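Local coordinates for protein alcohol dehydrogenase (Escherichia coli, PDB 5VM2) that is of undetermined substrate specificity but probably acts as a zinc-containing, NAD(P)-dependent dehydrogenase that oxidises alcohol groups, at residues Ile172-Ala177 against Leu182-Ala187; Glu195-Asp200 against Gln230-Asp235; Lys204-Ala209 against Thr215-Gly220; Val241-Thr244 against Thr250-Gln253. All coordinates share one frame; numbering follows the deposited sequence.

Contact 1 (Ile172-Ala177 against Leu182-Ala187); sequences IIILGA and LMTLQA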
loop_
_atom_site.group_PDB
_atom_site.type_symbol
_atom_site.label_atom_id
_atom_site.label_comp_id
_atom_site.label_asym_id
_atom_site.label_seq_id
_atom_site.Cartn_x
_atom_site.Cartn_y
_atom_site.Cartn_z
ATOM N N ILE A 172 -10.465 17.788 4.900
ATOM C CA ILE A 172 -9.903 16.780 4.010
ATOM C C ILE A 172 -11.028 16.020 3.320
ATOM O O ILE A 172 -12.039 15.671 3.944
ATOM C CB ILE A 172 -8.971 15.830 4.790
ATOM C CG1 ILE A 172 -7.767 16.622 5.313
ATOM C CG2 ILE A 172 -8.507 14.664 3.920
ATOM C CD1 ILE A 172 -6.684 15.775 5.890
ATOM N N ILE A 173 -10.855 15.790 2.019
ATOM C CA ILE A 173 -11.724 14.927 1.229
ATOM C C ILE A 173 -10.867 13.800 0.680
ATOM O O ILE A 173 -9.838 14.052 0.044
ATOM C CB ILE A 173 -12.409 15.684 0.083
ATOM C CG1 ILE A 173 -13.330 16.777 0.627
ATOM C CG2 ILE A 173 -13.193 14.708 -0.782
ATOM C CD1 ILE A 173 -13.917 17.664 -0.451
ATOM N N ILE A 174 -11.285 12.567 0.926
ATOM C CA ILE A 174 -10.611 11.387 0.406
ATOM C C ILE A 174 -11.527 10.744 -0.626
ATOM O O ILE A 174 -12.634 10.296 -0.296
ATOM C CB ILE A 174 -10.255 10.409 1.532
ATOM C CG1 ILE A 174 -9.218 11.063 2.454
ATOM C CG2 ILE A 174 -9.730 9.102 0.959
ATOM C CD1 ILE A 174 -8.904 10.265 3.663
ATOM N N LEU A 175 -11.078 10.717 -1.878
ATOM C CA LEU A 175 -11.828 10.083 -2.957
ATOM C C LEU A 175 -11.390 8.625 -3.042
ATOM O O LEU A 175 -10.277 8.324 -3.488
ATOM C CB LEU A 175 -11.602 10.815 -4.277
ATOM C CG LEU A 175 -11.975 12.301 -4.292
ATOM C CD1 LEU A 175 -11.708 12.901 -5.667
ATOM C CD2 LEU A 175 -13.425 12.514 -3.883
ATOM N N GLY A 176 -12.255 7.724 -2.587
ATOM C CA GLY A 176 -11.930 6.313 -2.582
ATOM C C GLY A 176 -11.844 5.760 -1.177
ATOM O O GLY A 176 -11.112 6.288 -0.334
ATOM N N ALA A 177 -12.605 4.705 -0.911
ATOM C CA ALA A 177 -12.593 4.026 0.377
ATOM C C ALA A 177 -12.184 2.565 0.217
ATOM O O ALA A 177 -12.613 1.702 0.991
ATOM C CB ALA A 177 -13.951 4.143 1.067
ATOM N N LEU A 182 -8.703 3.992 2.864
ATOM C CA LEU A 182 -8.892 3.783 4.294
ATOM C C LEU A 182 -7.586 3.969 5.055
ATOM O O LEU A 182 -7.584 4.512 6.168
ATOM C CB LEU A 182 -9.480 2.391 4.536
ATOM C CG LEU A 182 -10.864 2.226 3.904
ATOM C CD1 LEU A 182 -11.367 0.803 4.052
ATOM C CD2 LEU A 182 -11.841 3.217 4.520
ATOM N N MET A 183 -6.464 3.532 4.471
ATOM C CA MET A 183 -5.161 3.816 5.068
ATOM C C MET A 183 -4.908 5.315 5.149
ATOM O O MET A 183 -4.409 5.811 6.165
ATOM C CB MET A 183 -4.043 3.145 4.270
ATOM C CG MET A 183 -4.069 1.623 4.283
ATOM S SD MET A 183 -4.206 0.932 5.935
ATOM C CE MET A 183 -3.856 -0.802 5.623
ATOM N N THR A 184 -5.228 6.045 4.077
ATOM C CA THR A 184 -5.040 7.494 4.074
ATOM C C THR A 184 -5.926 8.163 5.121
ATOM O O THR A 184 -5.486 9.082 5.822
ATOM C CB THR A 184 -5.327 8.054 2.680
ATOM O OG1 THR A 184 -4.511 7.374 1.714
ATOM C CG2 THR A 184 -5.026 9.551 2.627
ATOM N N LEU A 185 -7.171 7.696 5.252
ATOM C CA LEU A 185 -8.076 8.207 6.280
ATOM C C LEU A 185 -7.474 8.071 7.676
ATOM O O LEU A 185 -7.428 9.037 8.446
ATOM C CB LEU A 185 -9.414 7.469 6.185
ATOM C CG LEU A 185 -10.360 7.411 7.383
ATOM C CD1 LEU A 185 -10.895 8.807 7.704
ATOM C CD2 LEU A 185 -11.498 6.418 7.091
ATOM N N GLN A 186 -7.003 6.873 8.019
ATOM C CA GLN A 186 -6.425 6.673 9.342
ATOM C C GLN A 186 -5.138 7.477 9.515
ATOM O O GLN A 186 -4.858 7.983 10.609
ATOM C CB GLN A 186 -6.191 5.183 9.574
ATOM C CG GLN A 186 -7.482 4.380 9.522
ATOM C CD GLN A 186 -7.356 3.044 10.201
ATOM O OE1 GLN A 186 -7.389 2.958 11.423
ATOM N NE2 GLN A 186 -7.212 1.985 9.411
ATOM N N ALA A 187 -4.357 7.631 8.444
ATOM C CA ALA A 187 -3.174 8.482 8.535
ATOM C C ALA A 187 -3.564 9.933 8.797
ATOM O O ALA A 187 -2.961 10.599 9.646
ATOM C CB ALA A 187 -2.334 8.366 7.265
#
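Apolar packing of Ile174 and Ala177 on Thr184, Leu185 and Leu182 joins the two halves of the first strand-turn-helix of the Rossmann fold: strand 171-175 runs into a glycine turn, and helix 179-190 returns across the sheet face. The strand's main probe is the tip of Ile174. Its CG1 branch lies anti to the carbonyl carbon (chi1 -65°) and is extended beyond that, which carries CD1 straight at the helix backbone. Ile174 CD1 lands 3.4 Å from Leu185 CA, closer than ordinary carbon-carbon contact, and also 3.8 Å from Leu185 CB. The methyl CG2 of Thr184 flanks it at 4.1 Å from Ile174 CD1, while the hydroxyl of Thr184 turns back to Ile180 O within the helix. Nearer the turn, Leu182 uses its branched end: Leu182 CD2 touches Ala177 CB at 4.2 Å, and Leu182 CD1 sits 3.4 Å from Ala177 O. Gly176, with its positive phi of 115°, lies in the turn and belongs to what looks like the GxGxxG pattern of dinucleotide-binding domains. Ala177 N is hydrogen-bonded to Asp200 OD1. Cohesion here is therefore dispersion rather than polar bonding, and it has a price: Ala177 O, buried against leucine carbons, has no polar partner in this model.

Contact 2 (Glu195-Asp200 against Gln230-Asp235); sequences EIAVVD and QQFTED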
loop_
_atom_site.group_PDB
_atom_site.type_symbol
_atom_site.label_atom_id
_atom_site.label_comp_id
_atom_site.label_asym_id
_atom_site.label_seq_id
_atom_site.Cartn_x
_atom_site.Cartn_y
_atom_site.Cartn_z
ATOM N N GLU A 195 -11.868 16.914 10.336
ATOM C CA GLU A 195 -12.970 16.978 9.375
ATOM C C GLU A 195 -12.506 16.257 8.117
ATOM O O GLU A 195 -11.719 16.801 7.335
ATOM C CB GLU A 195 -13.379 18.423 9.082
ATOM C CG GLU A 195 -13.753 19.234 10.310
ATOM C CD GLU A 195 -15.140 18.909 10.824
ATOM O OE1 GLU A 195 -16.030 18.612 9.997
ATOM O OE2 GLU A 195 -15.339 18.943 12.057
ATOM N N ILE A 196 -12.975 15.024 7.936
ATOM C CA ILE A 196 -12.557 14.165 6.837
ATOM C C ILE A 196 -13.804 13.605 6.174
ATOM O O ILE A 196 -14.546 12.842 6.800
ATOM C CB ILE A 196 -11.658 13.008 7.309
ATOM C CG1 ILE A 196 -10.557 13.508 8.247
ATOM C CG2 ILE A 196 -11.060 12.291 6.117
ATOM C CD1 ILE A 196 -9.692 12.385 8.802
ATOM N N ALA A 197 -14.013 13.950 4.910
ATOM C CA ALA A 197 -15.078 13.366 4.108
ATOM C C ALA A 197 -14.486 12.288 3.211
ATOM O O ALA A 197 -13.405 12.467 2.644
ATOM C CB ALA A 197 -15.783 14.431 3.264
ATOM N N VAL A 198 -15.181 11.158 3.106
ATOM C CA VAL A 198 -14.728 10.029 2.301
ATOM C C VAL A 198 -15.814 9.686 1.292
ATOM O O VAL A 198 -16.984 9.523 1.662
ATOM C CB VAL A 198 -14.388 8.806 3.172
ATOM C CG1 VAL A 198 -14.052 7.612 2.292
ATOM C CG2 VAL A 198 -13.233 9.126 4.112
ATOM N N VAL A 199 -15.422 9.567 0.026
ATOM C CA VAL A 199 -16.333 9.363 -1.092
ATOM C C VAL A 199 -16.021 8.018 -1.733
ATOM O O VAL A 199 -14.861 7.736 -2.056
ATOM C CB VAL A 199 -16.202 10.489 -2.134
ATOM C CG1 VAL A 199 -17.190 10.286 -3.269
ATOM C CG2 VAL A 199 -16.384 11.854 -1.480
ATOM N N ASP A 200 -17.052 7.202 -1.931
ATOM C CA ASP A 200 -16.923 5.981 -2.719
ATOM C C ASP A 200 -18.290 5.655 -3.309
ATOM O O ASP A 200 -19.226 6.457 -3.227
ATOM C CB ASP A 200 -16.365 4.828 -1.874
ATOM C CG ASP A 200 -15.927 3.646 -2.723
ATOM O OD1 ASP A 200 -14.726 3.305 -2.705
ATOM O OD2 ASP A 200 -16.784 3.069 -3.423
ATOM N N GLN A 230 -19.241 20.408 -1.431
ATOM C CA GLN A 230 -19.361 21.851 -1.257
ATOM C C GLN A 230 -20.120 22.189 0.020
ATOM O O GLN A 230 -19.787 23.157 0.714
ATOM C CB GLN A 230 -20.043 22.472 -2.476
ATOM C CG GLN A 230 -19.132 22.607 -3.689
ATOM C CD GLN A 230 -17.888 23.422 -3.391
ATOM O OE1 GLN A 230 -16.831 22.871 -3.079
ATOM N NE2 GLN A 230 -18.007 24.742 -3.483
ATOM N N GLN A 231 -21.152 21.405 0.344
ATOM C CA GLN A 231 -21.801 21.549 1.643
ATOM C C GLN A 231 -20.816 21.258 2.769
ATOM O O GLN A 231 -20.718 22.017 3.739
ATOM C CB GLN A 231 -23.009 20.618 1.731
ATOM C CG GLN A 231 -23.642 20.568 3.112
ATOM C CD GLN A 231 -24.692 19.481 3.235
ATOM O OE1 GLN A 231 -25.237 19.010 2.235
ATOM N NE2 GLN A 231 -24.981 19.074 4.466
ATOM N N PHE A 232 -20.067 20.159 2.641
ATOM C CA PHE A 232 -19.106 19.770 3.669
ATOM C C PHE A 232 -18.090 20.876 3.933
ATOM O O PHE A 232 -17.723 21.129 5.088
ATOM C CB PHE A 232 -18.420 18.470 3.245
ATOM C CG PHE A 232 -17.203 18.112 4.054
ATOM C CD1 PHE A 232 -15.949 18.072 3.459
ATOM C CD2 PHE A 232 -17.311 17.784 5.395
ATOM C CE1 PHE A 232 -14.822 17.733 4.196
ATOM C CE2 PHE A 232 -16.190 17.442 6.138
ATOM C CZ PHE A 232 -14.949 17.413 5.542
ATOM N N THR A 233 -17.640 21.564 2.882
ATOM C CA THR A 233 -16.623 22.601 3.001
ATOM C C THR A 233 -17.206 24.007 2.970
ATOM O O THR A 233 -16.452 24.975 2.811
ATOM C CB THR A 233 -15.575 22.454 1.892
ATOM O OG1 THR A 233 -16.188 22.674 0.616
ATOM C CG2 THR A 233 -14.954 21.064 1.922
ATOM N N GLU A 234 -18.525 24.143 3.112
ATOM C CA GLU A 234 -19.180 25.450 3.144
ATOM C C GLU A 234 -18.850 26.266 1.898
ATOM O O GLU A 234 -18.574 27.464 1.975
ATOM C CB GLU A 234 -18.809 26.219 4.414
ATOM C CG GLU A 234 -19.473 25.681 5.666
ATOM C CD GLU A 234 -18.534 25.646 6.850
ATOM O OE1 GLU A 234 -17.918 24.585 7.088
ATOM O OE2 GLU A 234 -18.412 26.678 7.542
ATOM N N ASP A 235 -18.861 25.604 0.742
ATOM C CA ASP A 235 -18.601 26.204 -0.564
ATOM C C ASP A 235 -17.192 26.764 -0.689
ATOM O O ASP A 235 -16.909 27.519 -1.628
ATOM C CB ASP A 235 -19.629 27.293 -0.890
ATOM C CG ASP A 235 -21.049 26.820 -0.684
ATOM O OD1 ASP A 235 -21.399 25.741 -1.207
ATOM O OD2 ASP A 235 -21.816 27.523 0.006
#
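Phe232, on the last turn of helix 225-232, lays its ring over Ala197 of strand 195-200, packing a Rossmann-type alpha/beta sheet against a helix end. The principal interaction is CH-pi: the Ala197 methyl CB stands 3.7 Å from the ring centroid of Phe232, 16° off the normal, somewhat toward the rim. CG of Phe232 is anti to its own backbone N (chi1 167°), and this extends the ring from the helix to the strand. Van der Waals packing follows round the ring. The backbone carbon C of Glu195 meets the edge in plane, 3.7 Å from Phe232 CZ, and the Glu195 CB methylene lies 4.0 Å from the same CZ. Electrostatics come from the surroundings: Lys171 makes a cation-pi contact with the ring and a long, weak ion pair with the Glu195 carboxylate, whose plane is tilted 29° from that of the ring. Lys171 thus probably offsets some of the negative charge near the aromatic group. Backbone bonds, finally, end the helix just after Phe232 in the chain, in a Schellman motif. Glu234, with positive phi, is its C-prime residue; Glu234 N bonds Gln231 O at 3.1 Å, and Asp235 N reaches back to Gln230 O at 2.6 Å.

Contact 3 (Lys204-Ala209 against Thr215-Gly220); sequences KRLAMA and TVVING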
loop_
_atom_site.group_PDB
_atom_site.type_symbol
_atom_site.label_atom_id
_atom_site.label_comp_id
_atom_site.label_asym_id
_atom_site.label_seq_id
_atom_site.Cartn_x
_atom_site.Cartn_y
_atom_site.Cartn_z
ATOM N N LYS A 204 -20.488 -0.919 1.513
ATOM C CA LYS A 204 -19.650 -1.653 2.460
ATOM C C LYS A 204 -18.349 -0.909 2.740
ATOM O O LYS A 204 -17.845 -0.930 3.869
ATOM C CB LYS A 204 -19.356 -3.057 1.937
ATOM C CG LYS A 204 -20.586 -3.938 1.737
ATOM C CD LYS A 204 -21.682 -3.634 2.749
ATOM C CE LYS A 204 -23.039 -4.079 2.226
ATOM N NZ LYS A 204 -24.155 -3.587 3.080
ATOM N N ARG A 205 -17.786 -0.246 1.726
ATOM C CA ARG A 205 -16.573 0.532 1.946
ATOM C C ARG A 205 -16.867 1.788 2.754
ATOM O O ARG A 205 -16.060 2.198 3.600
ATOM C CB ARG A 205 -15.926 0.892 0.607
ATOM C CG ARG A 205 -15.456 -0.312 -0.200
ATOM C CD ARG A 205 -14.578 0.104 -1.377
ATOM N NE ARG A 205 -13.950 -1.050 -2.015
ATOM C CZ ARG A 205 -13.102 -0.972 -3.035
ATOM N NH1 ARG A 205 -12.777 0.211 -3.542
ATOM N NH2 ARG A 205 -12.580 -2.076 -3.553
ATOM N N LEU A 206 -18.015 2.421 2.505
ATOM C CA LEU A 206 -18.376 3.603 3.279
ATOM C C LEU A 206 -18.711 3.244 4.719
ATOM O O LEU A 206 -18.444 4.036 5.631
ATOM C CB LEU A 206 -19.548 4.330 2.624
ATOM C CG LEU A 206 -19.208 4.964 1.273
ATOM C CD1 LEU A 206 -20.415 5.700 0.709
ATOM C CD2 LEU A 206 -18.012 5.894 1.403
ATOM N N ALA A 207 -19.293 2.065 4.943
ATOM C CA ALA A 207 -19.472 1.593 6.309
ATOM C C ALA A 207 -18.129 1.457 7.010
ATOM O O ALA A 207 -17.992 1.812 8.187
ATOM C CB ALA A 207 -20.222 0.259 6.313
ATOM N N MET A 208 -17.117 0.956 6.296
ATOM C CA MET A 208 -15.802 0.805 6.901
ATOM C C MET A 208 -15.129 2.157 7.104
ATOM O O MET A 208 -14.420 2.360 8.095
ATOM C CB MET A 208 -14.936 -0.112 6.043
ATOM C CG MET A 208 -13.560 -0.351 6.610
ATOM S SD MET A 208 -13.471 -1.859 7.573
ATOM C CE MET A 208 -13.219 -1.185 9.193
ATOM N N ALA A 209 -15.348 3.096 6.180
ATOM C CA ALA A 209 -14.803 4.438 6.343
ATOM C C ALA A 209 -15.334 5.087 7.612
ATOM O O ALA A 209 -14.573 5.679 8.386
ATOM C CB ALA A 209 -15.139 5.293 5.121
ATOM N N THR A 215 -15.389 11.600 9.085
ATOM C CA THR A 215 -16.376 12.540 9.616
ATOM C C THR A 215 -17.696 12.435 8.862
ATOM O O THR A 215 -18.769 12.409 9.467
ATOM C CB THR A 215 -15.841 13.973 9.535
ATOM O OG1 THR A 215 -14.615 14.074 10.267
ATOM C CG2 THR A 215 -16.852 14.958 10.106
ATOM N N VAL A 216 -17.633 12.427 7.533
ATOM C CA VAL A 216 -18.806 12.303 6.678
ATOM C C VAL A 216 -18.460 11.298 5.589
ATOM O O VAL A 216 -17.311 11.232 5.147
ATOM C CB VAL A 216 -19.214 13.665 6.069
ATOM C CG1 VAL A 216 -20.379 13.511 5.100
ATOM C CG2 VAL A 216 -19.566 14.666 7.163
ATOM N N VAL A 217 -19.434 10.490 5.181
ATOM C CA VAL A 217 -19.261 9.556 4.074
ATOM C C VAL A 217 -20.275 9.904 2.993
ATOM O O VAL A 217 -21.421 10.258 3.292
ATOM C CB VAL A 217 -19.405 8.088 4.528
ATOM C CG1 VAL A 217 -18.242 7.705 5.436
ATOM C CG2 VAL A 217 -20.729 7.874 5.240
ATOM N N ILE A 218 -19.848 9.815 1.738
ATOM C CA ILE A 218 -20.636 10.286 0.608
ATOM C C ILE A 218 -20.631 9.204 -0.461
ATOM O O ILE A 218 -19.563 8.780 -0.920
ATOM C CB ILE A 218 -20.096 11.611 0.045
ATOM C CG1 ILE A 218 -20.339 12.749 1.042
ATOM C CG2 ILE A 218 -20.736 11.930 -1.300
ATOM C CD1 ILE A 218 -19.350 13.907 0.908
ATOM N N ASN A 219 -21.821 8.752 -0.849
ATOM C CA ASN A 219 -21.956 7.742 -1.894
ATOM C C ASN A 219 -22.179 8.468 -3.216
ATOM O O ASN A 219 -23.289 8.922 -3.510
ATOM C CB ASN A 219 -23.096 6.785 -1.568
ATOM C CG ASN A 219 -23.220 5.658 -2.579
ATOM O OD1 ASN A 219 -22.949 5.837 -3.765
ATOM N ND2 ASN A 219 -23.624 4.485 -2.112
ATOM N N GLY A 220 -21.121 8.533 -4.023
ATOM C CA GLY A 220 -21.159 9.218 -5.304
ATOM C C GLY A 220 -22.102 8.615 -6.323
ATOM O O GLY A 220 -22.399 9.274 -7.326
#
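Leu206 and Val217 lie side by side, each running toward the other's backbone, where helix 203-211 packs on strand 216-219, the last two elements of a beta-alpha-beta unit that starts with strand 195-200. Helix and strand segments run almost antiparallel, at 171°, with their axes 8.6 Å apart at closest approach, as expected when the helix of a crossover returns over the sheet. Leu206 has its CG anti to the carbonyl carbon (chi1 -67°), and both of its methyls lean on Ile218 O. Leu206 CD2 also meets the branching carbon CB of Val217 at 4.1 Å. Leu206 CD1 passes farther along, to lie 3.7 Å from Asn219 CB. Val217 answers in the other sense: its CG1 points at the helix backbone, 3.7 Å from Leu206 O, and settles one turn on beside the small Ala209, whose CB is 3.9 Å from that CG1. Val217 thus touches two helix residues, and Leu206 three strand residues. Of its side chain, Asn219 turns CB to the leucine; its amide turns to other work, OD1 taking the backbone N-H of Ala221 and Lys222 and ND2 bonding Glu203. Leu206 CD1 also rests 3.6 Å from Asn219 CA.

Contact 4 (Val241-Thr244 against Thr250-Gln253); sequences VFET and TVKQ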
loop_
_atom_site.group_PDB
_atom_site.type_symbol
_atom_site.label_atom_id
_atom_site.label_comp_id
_atom_site.label_asym_id
_atom_site.label_seq_id
_atom_site.Cartn_x
_atom_site.Cartn_y
_atom_site.Cartn_z
ATOM N N VAL A 241 -7.331 17.365 -1.002
ATOM C CA VAL A 241 -8.117 16.299 -1.610
ATOM C C VAL A 241 -7.157 15.176 -1.958
ATOM O O VAL A 241 -6.181 15.391 -2.691
ATOM C CB VAL A 241 -8.875 16.769 -2.859
ATOM C CG1 VAL A 241 -9.724 15.623 -3.409
ATOM C CG2 VAL A 241 -9.744 17.977 -2.544
ATOM N N PHE A 242 -7.422 13.993 -1.423
ATOM C CA PHE A 242 -6.671 12.797 -1.763
ATOM C C PHE A 242 -7.449 12.011 -2.807
ATOM O O PHE A 242 -8.636 11.723 -2.617
ATOM C CB PHE A 242 -6.432 11.921 -0.533
ATOM C CG PHE A 242 -5.537 12.539 0.491
ATOM C CD1 PHE A 242 -6.068 13.318 1.513
ATOM C CD2 PHE A 242 -4.169 12.346 0.437
ATOM C CE1 PHE A 242 -5.242 13.892 2.473
ATOM C CE2 PHE A 242 -3.336 12.920 1.387
ATOM C CZ PHE A 242 -3.876 13.693 2.407
ATOM N N GLU A 243 -6.785 11.674 -3.907
ATOM C CA GLU A 243 -7.325 10.755 -4.899
ATOM C C GLU A 243 -6.644 9.406 -4.703
ATOM O O GLU A 243 -5.423 9.296 -4.847
ATOM C CB GLU A 243 -7.108 11.287 -6.314
ATOM C CG GLU A 243 -8.020 10.666 -7.353
ATOM C CD GLU A 243 -7.617 9.249 -7.703
ATOM O OE1 GLU A 243 -8.517 8.409 -7.903
ATOM O OE2 GLU A 243 -6.400 8.976 -7.775
ATOM N N THR A 244 -7.430 8.385 -4.354
ATOM C CA THR A 244 -6.875 7.104 -3.940
ATOM C C THR A 244 -7.414 5.909 -4.711
ATOM O O THR A 244 -6.846 4.819 -4.584
ATOM C CB THR A 244 -7.124 6.863 -2.441
ATOM O OG1 THR A 244 -8.512 6.578 -2.228
ATOM C CG2 THR A 244 -6.734 8.081 -1.618
ATOM N N THR A 250 -12.511 10.268 -10.398
ATOM C CA THR A 250 -12.071 10.953 -9.189
ATOM C C THR A 250 -11.012 12.005 -9.498
ATOM O O THR A 250 -11.090 13.135 -9.004
ATOM C CB THR A 250 -11.549 9.930 -8.180
ATOM O OG1 THR A 250 -10.747 8.953 -8.861
ATOM C CG2 THR A 250 -12.709 9.228 -7.495
ATOM N N VAL A 251 -10.009 11.648 -10.305
ATOM C CA VAL A 251 -8.936 12.590 -10.629
ATOM C C VAL A 251 -9.512 13.848 -11.272
ATOM O O VAL A 251 -9.199 14.976 -10.871
ATOM C CB VAL A 251 -7.892 11.920 -11.542
ATOM C CG1 VAL A 251 -6.923 12.952 -12.088
ATOM C CG2 VAL A 251 -7.146 10.826 -10.798
ATOM N N LYS A 252 -10.376 13.665 -12.272
ATOM C CA LYS A 252 -11.017 14.796 -12.934
ATOM C C LYS A 252 -11.924 15.569 -11.983
ATOM O O LYS A 252 -12.171 16.763 -12.195
ATOM C CB LYS A 252 -11.807 14.290 -14.139
ATOM C CG LYS A 252 -12.325 15.355 -15.080
ATOM C CD LYS A 252 -12.743 14.716 -16.394
ATOM C CE LYS A 252 -13.545 15.674 -17.254
ATOM N NZ LYS A 252 -12.762 16.866 -17.654
ATOM N N GLN A 253 -12.433 14.907 -10.938
ATOM C CA GLN A 253 -13.315 15.553 -9.971
ATOM C C GLN A 253 -12.556 16.465 -9.017
ATOM O O GLN A 253 -13.082 17.511 -8.619
ATOM C CB GLN A 253 -14.067 14.501 -9.153
ATOM C CG GLN A 253 -15.436 14.106 -9.684
ATOM C CD GLN A 253 -16.122 13.085 -8.787
ATOM O OE1 GLN A 253 -15.541 12.613 -7.809
ATOM N NE2 GLN A 253 -17.358 12.735 -9.123
#
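At the carboxyl end of strand 238-243 in the Rossmann-type sheet, Glu243 reaches across to helix 248-253 and meets Thr250 and Val251 near the beginning of that helix. Its chain leaves with CG anti to the backbone N (chi1 -160°) and then bends at chi2 (-74°), which swings the carboxylate over to the helix. In the polar half of the contact Thr250 OG1 donates to Glu243 OE1 at 2.5 Å, a distance short enough to treat with caution; the threonine side chain comes in roughly perpendicular to the glutamate chain. The apolar half is supplied by Val251, whose CG2 sits over one face of the carboxylate, 3.5 Å from Glu243 CD. The Thr250 hydroxyl is tilted out of the carboxylate plane toward that same side. Thr250 OG1 also hydrogen-bonds to the hydroxyl of Ser247. In addition, OE1 of Glu243 receives weak bonds from the backbone N-H groups of Gly246 and Ser247, in the turn that leads to the helix. Together with the nearby helix start, the hydroxyl and these two weak donors would be expected to stabilise the negative charge of a buried glutamate, and they tie strand end, turn and first helical turn into one polar cluster.

All four contacts share the parallel sheet of the nucleotide-binding-type domain, where four of its six strands lie in the order 216-219, 195-200, 171-175, 238-243. Probable backbone hydrogen bonds join neighbours: Gly176 N to Val199 O (2.7 Å) links contact 1 to contact 2, Leu175 N to Phe242 O (2.7 Å) links it to contact 4, and Ile218 N to Val198 O (2.9 Å) brings in contact 3. Contacts 1 and 3, with centres about 10 Å apart, use one sheet face, their helices touching through Leu182 and Ala209. Contacts 2 and 4 use the opposite face, their nearest atoms about 5 Å apart. The Thr184 side chain of contact 1 is about 12 Å from the bound magnesium ion.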